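Local coordinates for protein dienelactone hydrolase (Anabaena variabilis, PDB 2O2G) that probably acts as a hydrolase of the dienelactone hydrolase family, within the alpha/beta-hydrolase clan, at residues Leu129-Val143 against Ala152-Ile166. Sequence-based numbering, arbitrary orientation.
Sequences LVAAAERPETVQAVV and APSALPHVKAPTLLI. With SO4 (sulfate ion), chain C.
Val142 is paired in parallel with Thr163 where strands 139-143 and 163-166 meet, its N and O bonding to the residues on either side of that threonine, Pro162 and Leu164. Val142 N donates to Pro162 O at 3.0 Å, and Val142 O takes the amide of Leu164 (O to N, 2.9 Å) in a nearly straight bond, 165° at the hydrogen. Just before Pro162, Ala161 pushes its CB against Val139 O, 3.4 Å away, and reaches CG2 of Val142. Beyond the bonds, Val143 and Leu164 lie side by side on the face turned to helix 206-221, where CG1 of Val143 meets CD1 of Ile166 at 3.6 Å.

The opposite face carries helix 123-134. Leu129 spreads its two methyls over both partners: CD1 meets CD2 of Leu156, while CD2 reaches OG1 and CG2 of Thr163. With OG1 beside the backbone N (chi1 -62°) and CG2 anti to it, Thr163 turns CG2 to that leucine and still donates OG1 to Ala161 O. These are two adjacent parallel strands of the alpha/beta-hydrolase sheet, 163-168 being next to the edge strand 189-194, and helix 123-134 follows the probable nucleophile elbow around Ser122.

Further along the helix, Val130 sets CG2 on Ala152 CB at 3.6 Å, and Ala133 CB packs over the turn at Ala155 and His158. Near the helix end a water joins the two segments, donating to Ala132 O and accepting from Lys160 N.

Past it, Arg135 turns NH1 back to Glu134 O (2.8 Å), coming from above the plane of that carbonyl, and NE pairs with Asp103 of helix 91-107. Shortened to an alanine, this position is likely to leave Asp103 without that charge partner and the end of helix 123-134 less tied to helix 91-107. Beside it a sulfate, probably from the crystallisation liquor, accepts the amide of Glu137 (N to O4, 2.8 Å).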
loop_
_atom_site.group_PDB
_atom_site.type_symbol
_atom_site.label_atom_id
_atom_site.label_comp_id
_atom_site.label_asym_id
_atom_site.label_seq_id
_atom_site.Cartn_x
_atom_site.Cartn_y
_atom_site.Cartn_z
ATOM N N LEU A 129 6.136 0.931 -4.709
ATOM C CA LEU A 129 7.327 0.317 -5.268
ATOM C C LEU A 129 8.500 1.270 -5.215
ATOM O O LEU A 129 9.617 0.829 -4.977
ATOM C CB LEU A 129 7.101 -0.193 -6.695
ATOM C CG LEU A 129 6.104 -1.361 -6.664
ATOM C CD1 LEU A 129 5.447 -1.528 -8.002
ATOM C CD2 LEU A 129 6.758 -2.674 -6.195
ATOM N N VAL A 130 8.270 2.566 -5.450
ATOM C CA VAL A 130 9.381 3.535 -5.400
ATOM C C VAL A 130 9.926 3.635 -3.974
ATOM O O VAL A 130 11.138 3.671 -3.762
ATOM C CB VAL A 130 8.988 4.935 -5.957
ATOM C CG1 VAL A 130 10.136 5.942 -5.774
ATOM C CG2 VAL A 130 8.616 4.836 -7.419
ATOM N N ALA A 131 9.022 3.655 -2.993
ATOM C CA ALA A 131 9.406 3.683 -1.591
ATOM C C ALA A 131 10.161 2.405 -1.142
ATOM O O ALA A 131 11.150 2.485 -0.412
ATOM C CB ALA A 131 8.158 3.893 -0.714
ATOM N N ALA A 132 9.685 1.241 -1.585
ATOM C CA ALA A 132 10.287 -0.042 -1.242
ATOM C C ALA A 132 11.747 -0.120 -1.693
ATOM O O ALA A 132 12.596 -0.646 -0.973
ATOM C CB ALA A 132 9.451 -1.184 -1.845
ATOM N N ALA A 133 12.032 0.416 -2.876
ATOM C CA ALA A 133 13.391 0.472 -3.415
ATOM C C ALA A 133 14.304 1.360 -2.566
ATOM O O ALA A 133 15.515 1.142 -2.566
ATOM C CB ALA A 133 13.364 0.949 -4.810
ATOM N N GLU A 134 13.724 2.348 -1.868
ATOM C CA GLU A 134 14.444 3.231 -0.922
ATOM C C GLU A 134 14.659 2.636 0.488
ATOM O O GLU A 134 15.470 3.177 1.246
ATOM C CB GLU A 134 13.715 4.568 -0.710
ATOM C CG GLU A 134 13.520 5.391 -1.930
ATOM C CD GLU A 134 14.808 5.756 -2.567
ATOM O OE1 GLU A 134 15.710 6.236 -1.835
ATOM O OE2 GLU A 134 14.918 5.559 -3.796
ATOM N N ARG A 135 13.932 1.584 0.854
ATOM C CA ARG A 135 14.096 0.932 2.159
ATOM C C ARG A 135 14.188 -0.589 2.004
ATOM O O ARG A 135 13.324 -1.337 2.529
ATOM C CB ARG A 135 12.918 1.327 3.083
ATOM C CG ARG A 135 12.894 2.786 3.480
ATOM C CD ARG A 135 13.925 3.074 4.550
ATOM N NE ARG A 135 13.930 4.469 4.963
ATOM C CZ ARG A 135 14.641 5.414 4.370
ATOM N NH1 ARG A 135 15.329 5.156 3.264
ATOM N NH2 ARG A 135 14.557 6.651 4.805
ATOM N N PRO A 136 15.243 -1.080 1.318
ATOM C CA PRO A 136 15.341 -2.519 1.011
ATOM C C PRO A 136 15.449 -3.493 2.173
ATOM O O PRO A 136 15.030 -4.659 2.047
ATOM C CB PRO A 136 16.601 -2.596 0.137
ATOM C CG PRO A 136 17.419 -1.429 0.589
ATOM C CD PRO A 136 16.415 -0.343 0.789
ATOM N N GLU A 137 16.018 -3.062 3.289
ATOM C CA GLU A 137 16.143 -3.969 4.420
ATOM C C GLU A 137 14.909 -3.921 5.310
ATOM O O GLU A 137 14.645 -4.870 6.036
ATOM C CB GLU A 137 17.414 -3.676 5.220
ATOM N N THR A 138 14.123 -2.856 5.208
ATOM C CA THR A 138 12.974 -2.634 6.082
ATOM C C THR A 138 11.655 -3.155 5.523
ATOM O O THR A 138 10.829 -3.673 6.275
ATOM C CB THR A 138 12.859 -1.119 6.400
ATOM O OG1 THR A 138 14.090 -0.680 6.976
ATOM C CG2 THR A 138 11.708 -0.783 7.381
ATOM N N VAL A 139 11.428 -2.998 4.223
ATOM C CA VAL A 139 10.149 -3.370 3.626
ATOM C C VAL A 139 10.263 -4.798 3.134
ATOM O O VAL A 139 11.123 -5.102 2.305
ATOM C CB VAL A 139 9.766 -2.445 2.470
ATOM C CG1 VAL A 139 8.360 -2.830 1.949
ATOM C CG2 VAL A 139 9.846 -0.974 2.916
ATOM N N GLN A 140 9.415 -5.652 3.689
ATOM C CA GLN A 140 9.441 -7.103 3.462
ATOM C C GLN A 140 8.426 -7.672 2.484
ATOM O O GLN A 140 8.484 -8.881 2.166
ATOM C CB GLN A 140 9.300 -7.853 4.792
ATOM C CG GLN A 140 10.447 -7.587 5.773
ATOM C CD GLN A 140 10.609 -8.628 6.886
ATOM O OE1 GLN A 140 11.466 -8.453 7.749
ATOM N NE2 GLN A 140 9.811 -9.727 6.863
ATOM N N ALA A 141 7.518 -6.833 1.991
ATOM C CA ALA A 141 6.506 -7.266 1.028
ATOM C C ALA A 141 5.736 -6.087 0.474
ATOM O O ALA A 141 5.562 -5.063 1.132
ATOM C CB ALA A 141 5.514 -8.301 1.657
ATOM N N VAL A 142 5.283 -6.230 -0.765
ATOM C CA VAL A 142 4.482 -5.202 -1.412
ATOM C C VAL A 142 3.373 -5.876 -2.221
ATOM O O VAL A 142 3.606 -6.877 -2.866
ATOM C CB VAL A 142 5.316 -4.300 -2.376
ATOM C CG1 VAL A 142 4.396 -3.315 -3.161
ATOM C CG2 VAL A 142 6.402 -3.539 -1.629
ATOM N N VAL A 143 2.173 -5.320 -2.144
ATOM C CA VAL A 143 1.039 -5.752 -2.960
ATOM C C VAL A 143 0.564 -4.470 -3.672
ATOM O O VAL A 143 0.372 -3.432 -3.033
ATOM C CB VAL A 143 -0.105 -6.338 -2.133
ATOM C CG1 VAL A 143 -1.321 -6.646 -3.024
ATOM C CG2 VAL A 143 0.331 -7.568 -1.409
ATOM N N ALA A 152 7.223 3.457 -12.978
ATOM C CA ALA A 152 8.265 3.693 -11.956
ATOM C C ALA A 152 9.440 2.789 -12.353
ATOM O O ALA A 152 9.922 2.016 -11.535
ATOM C CB ALA A 152 7.749 3.288 -10.601
ATOM N N PRO A 153 9.912 2.901 -13.606
ATOM C CA PRO A 153 10.863 1.916 -14.109
ATOM C C PRO A 153 12.233 1.914 -13.485
ATOM O O PRO A 153 12.889 0.875 -13.508
ATOM C CB PRO A 153 10.970 2.274 -15.598
ATOM C CG PRO A 153 10.733 3.734 -15.639
ATOM C CD PRO A 153 9.649 3.947 -14.624
ATOM N N SER A 154 12.688 3.051 -12.960
ATOM C CA SER A 154 14.016 3.094 -12.315
ATOM C C SER A 154 13.993 2.363 -10.981
ATOM O O SER A 154 14.976 1.743 -10.589
ATOM C CB SER A 154 14.496 4.528 -12.150
ATOM O OG SER A 154 13.512 5.278 -11.447
ATOM N N ALA A 155 12.869 2.435 -10.277
ATOM C CA ALA A 155 12.731 1.732 -9.010
ATOM C C ALA A 155 12.562 0.244 -9.149
ATOM O O ALA A 155 13.028 -0.504 -8.287
ATOM C CB ALA A 155 11.530 2.273 -8.231
ATOM N N LEU A 156 11.877 -0.202 -10.204
ATOM C CA LEU A 156 11.489 -1.617 -10.290
ATOM C C LEU A 156 12.593 -2.662 -10.070
ATOM O O LEU A 156 12.445 -3.515 -9.181
ATOM C CB LEU A 156 10.737 -1.915 -11.587
ATOM C CG LEU A 156 9.325 -1.338 -11.713
ATOM C CD1 LEU A 156 8.793 -1.685 -13.113
ATOM C CD2 LEU A 156 8.398 -1.819 -10.599
ATOM N N PRO A 157 13.691 -2.587 -10.835
ATOM C CA PRO A 157 14.761 -3.585 -10.606
ATOM C C PRO A 157 15.519 -3.497 -9.256
ATOM O O PRO A 157 16.299 -4.415 -8.946
ATOM C CB PRO A 157 15.716 -3.362 -11.786
ATOM C CG PRO A 157 15.470 -1.970 -12.233
ATOM C CD PRO A 157 14.029 -1.667 -11.942
ATOM N N HIS A 158 15.284 -2.438 -8.464
ATOM C CA HIS A 158 15.928 -2.299 -7.175
ATOM C C HIS A 158 15.054 -2.785 -6.043
ATOM O O HIS A 158 15.543 -2.953 -4.923
ATOM C CB HIS A 158 16.350 -0.849 -6.947
ATOM C CG HIS A 158 17.442 -0.412 -7.874
ATOM N ND1 HIS A 158 17.220 0.433 -8.938
ATOM C CD2 HIS A 158 18.742 -0.787 -7.952
ATOM C CE1 HIS A 158 18.354 0.612 -9.599
ATOM N NE2 HIS A 158 19.293 -0.122 -9.025
ATOM N N VAL A 159 13.779 -3.003 -6.322
ATOM C CA VAL A 159 12.846 -3.489 -5.295
ATOM C C VAL A 159 13.328 -4.865 -4.834
ATOM O O VAL A 159 13.592 -5.756 -5.666
ATOM C CB VAL A 159 11.432 -3.542 -5.828
ATOM C CG1 VAL A 159 10.457 -4.284 -4.830
ATOM C CG2 VAL A 159 10.934 -2.156 -6.108
ATOM N N LYS A 160 13.504 -4.999 -3.524
ATOM C CA LYS A 160 13.947 -6.260 -2.904
ATOM C C LYS A 160 12.806 -6.977 -2.188
ATOM O O LYS A 160 12.928 -8.146 -1.852
ATOM C CB LYS A 160 15.104 -5.995 -1.919
ATOM C CG LYS A 160 16.376 -5.386 -2.549
ATOM C CD LYS A 160 17.112 -6.368 -3.446
ATOM C CE LYS A 160 18.484 -5.855 -3.922
ATOM N NZ LYS A 160 18.438 -4.724 -4.894
ATOM N N ALA A 161 11.710 -6.263 -1.947
ATOM C CA ALA A 161 10.538 -6.791 -1.257
ATOM C C ALA A 161 9.710 -7.669 -2.183
ATOM O O ALA A 161 9.358 -7.226 -3.292
ATOM C CB ALA A 161 9.682 -5.645 -0.758
ATOM N N PRO A 162 9.443 -8.940 -1.784
ATOM C CA PRO A 162 8.550 -9.788 -2.614
ATOM C C PRO A 162 7.233 -9.061 -2.942
ATOM O O PRO A 162 6.473 -8.658 -2.040
ATOM C CB PRO A 162 8.353 -11.038 -1.753
ATOM C CG PRO A 162 9.679 -11.124 -0.981
ATOM C CD PRO A 162 9.998 -9.690 -0.635
ATOM N N THR A 163 6.949 -8.978 -4.237
ATOM C CA THR A 163 5.878 -8.153 -4.791
ATOM C C THR A 163 4.796 -8.934 -5.559
ATOM O O THR A 163 5.074 -9.707 -6.461
ATOM C CB THR A 163 6.514 -7.124 -5.772
ATOM O OG1 THR A 163 7.417 -6.279 -5.048
ATOM C CG2 THR A 163 5.479 -6.306 -6.495
ATOM N N LEU A 164 3.553 -8.658 -5.189
ATOM C CA LEU A 164 2.396 -9.238 -5.791
ATOM C C LEU A 164 1.617 -8.131 -6.487
ATOM O O LEU A 164 1.109 -7.187 -5.851
ATOM C CB LEU A 164 1.513 -9.859 -4.705
ATOM C CG LEU A 164 0.140 -10.347 -5.115
ATOM C CD1 LEU A 164 0.226 -11.396 -6.209
ATOM C CD2 LEU A 164 -0.564 -10.880 -3.852
ATOM N N LEU A 165 1.513 -8.252 -7.791
ATOM C CA LEU A 165 0.740 -7.333 -8.608
ATOM C C LEU A 165 -0.669 -7.959 -8.847
ATOM O O LEU A 165 -0.798 -9.100 -9.292
ATOM C CB LEU A 165 1.490 -7.087 -9.915
ATOM C CG LEU A 165 2.917 -6.526 -9.847
ATOM C CD1 LEU A 165 3.485 -6.312 -11.238
ATOM C CD2 LEU A 165 2.981 -5.220 -9.102
ATOM N N ILE A 166 -1.718 -7.233 -8.497
ATOM C CA ILE A 166 -3.064 -7.720 -8.676
ATOM C C ILE A 166 -3.760 -6.799 -9.628
ATOM O O ILE A 166 -3.775 -5.572 -9.396
ATOM C CB ILE A 166 -3.893 -7.730 -7.336
ATOM C CG1 ILE A 166 -3.248 -8.593 -6.247
ATOM C CG2 ILE A 166 -5.308 -8.288 -7.601
ATOM C CD1 ILE A 166 -3.883 -8.406 -4.814
HETATM S S SO4 C . 16.728 0.155 4.698
HETATM O O1 SO4 C . 17.336 0.301 6.031
HETATM O O2 SO4 C . 16.764 1.466 4.086
HETATM O O3 SO4 C . 15.393 -0.370 4.908
HETATM O O4 SO4 C . 17.513 -0.774 3.877
HETATM O O HOH W 1 12.405 -3.263 -1.414
#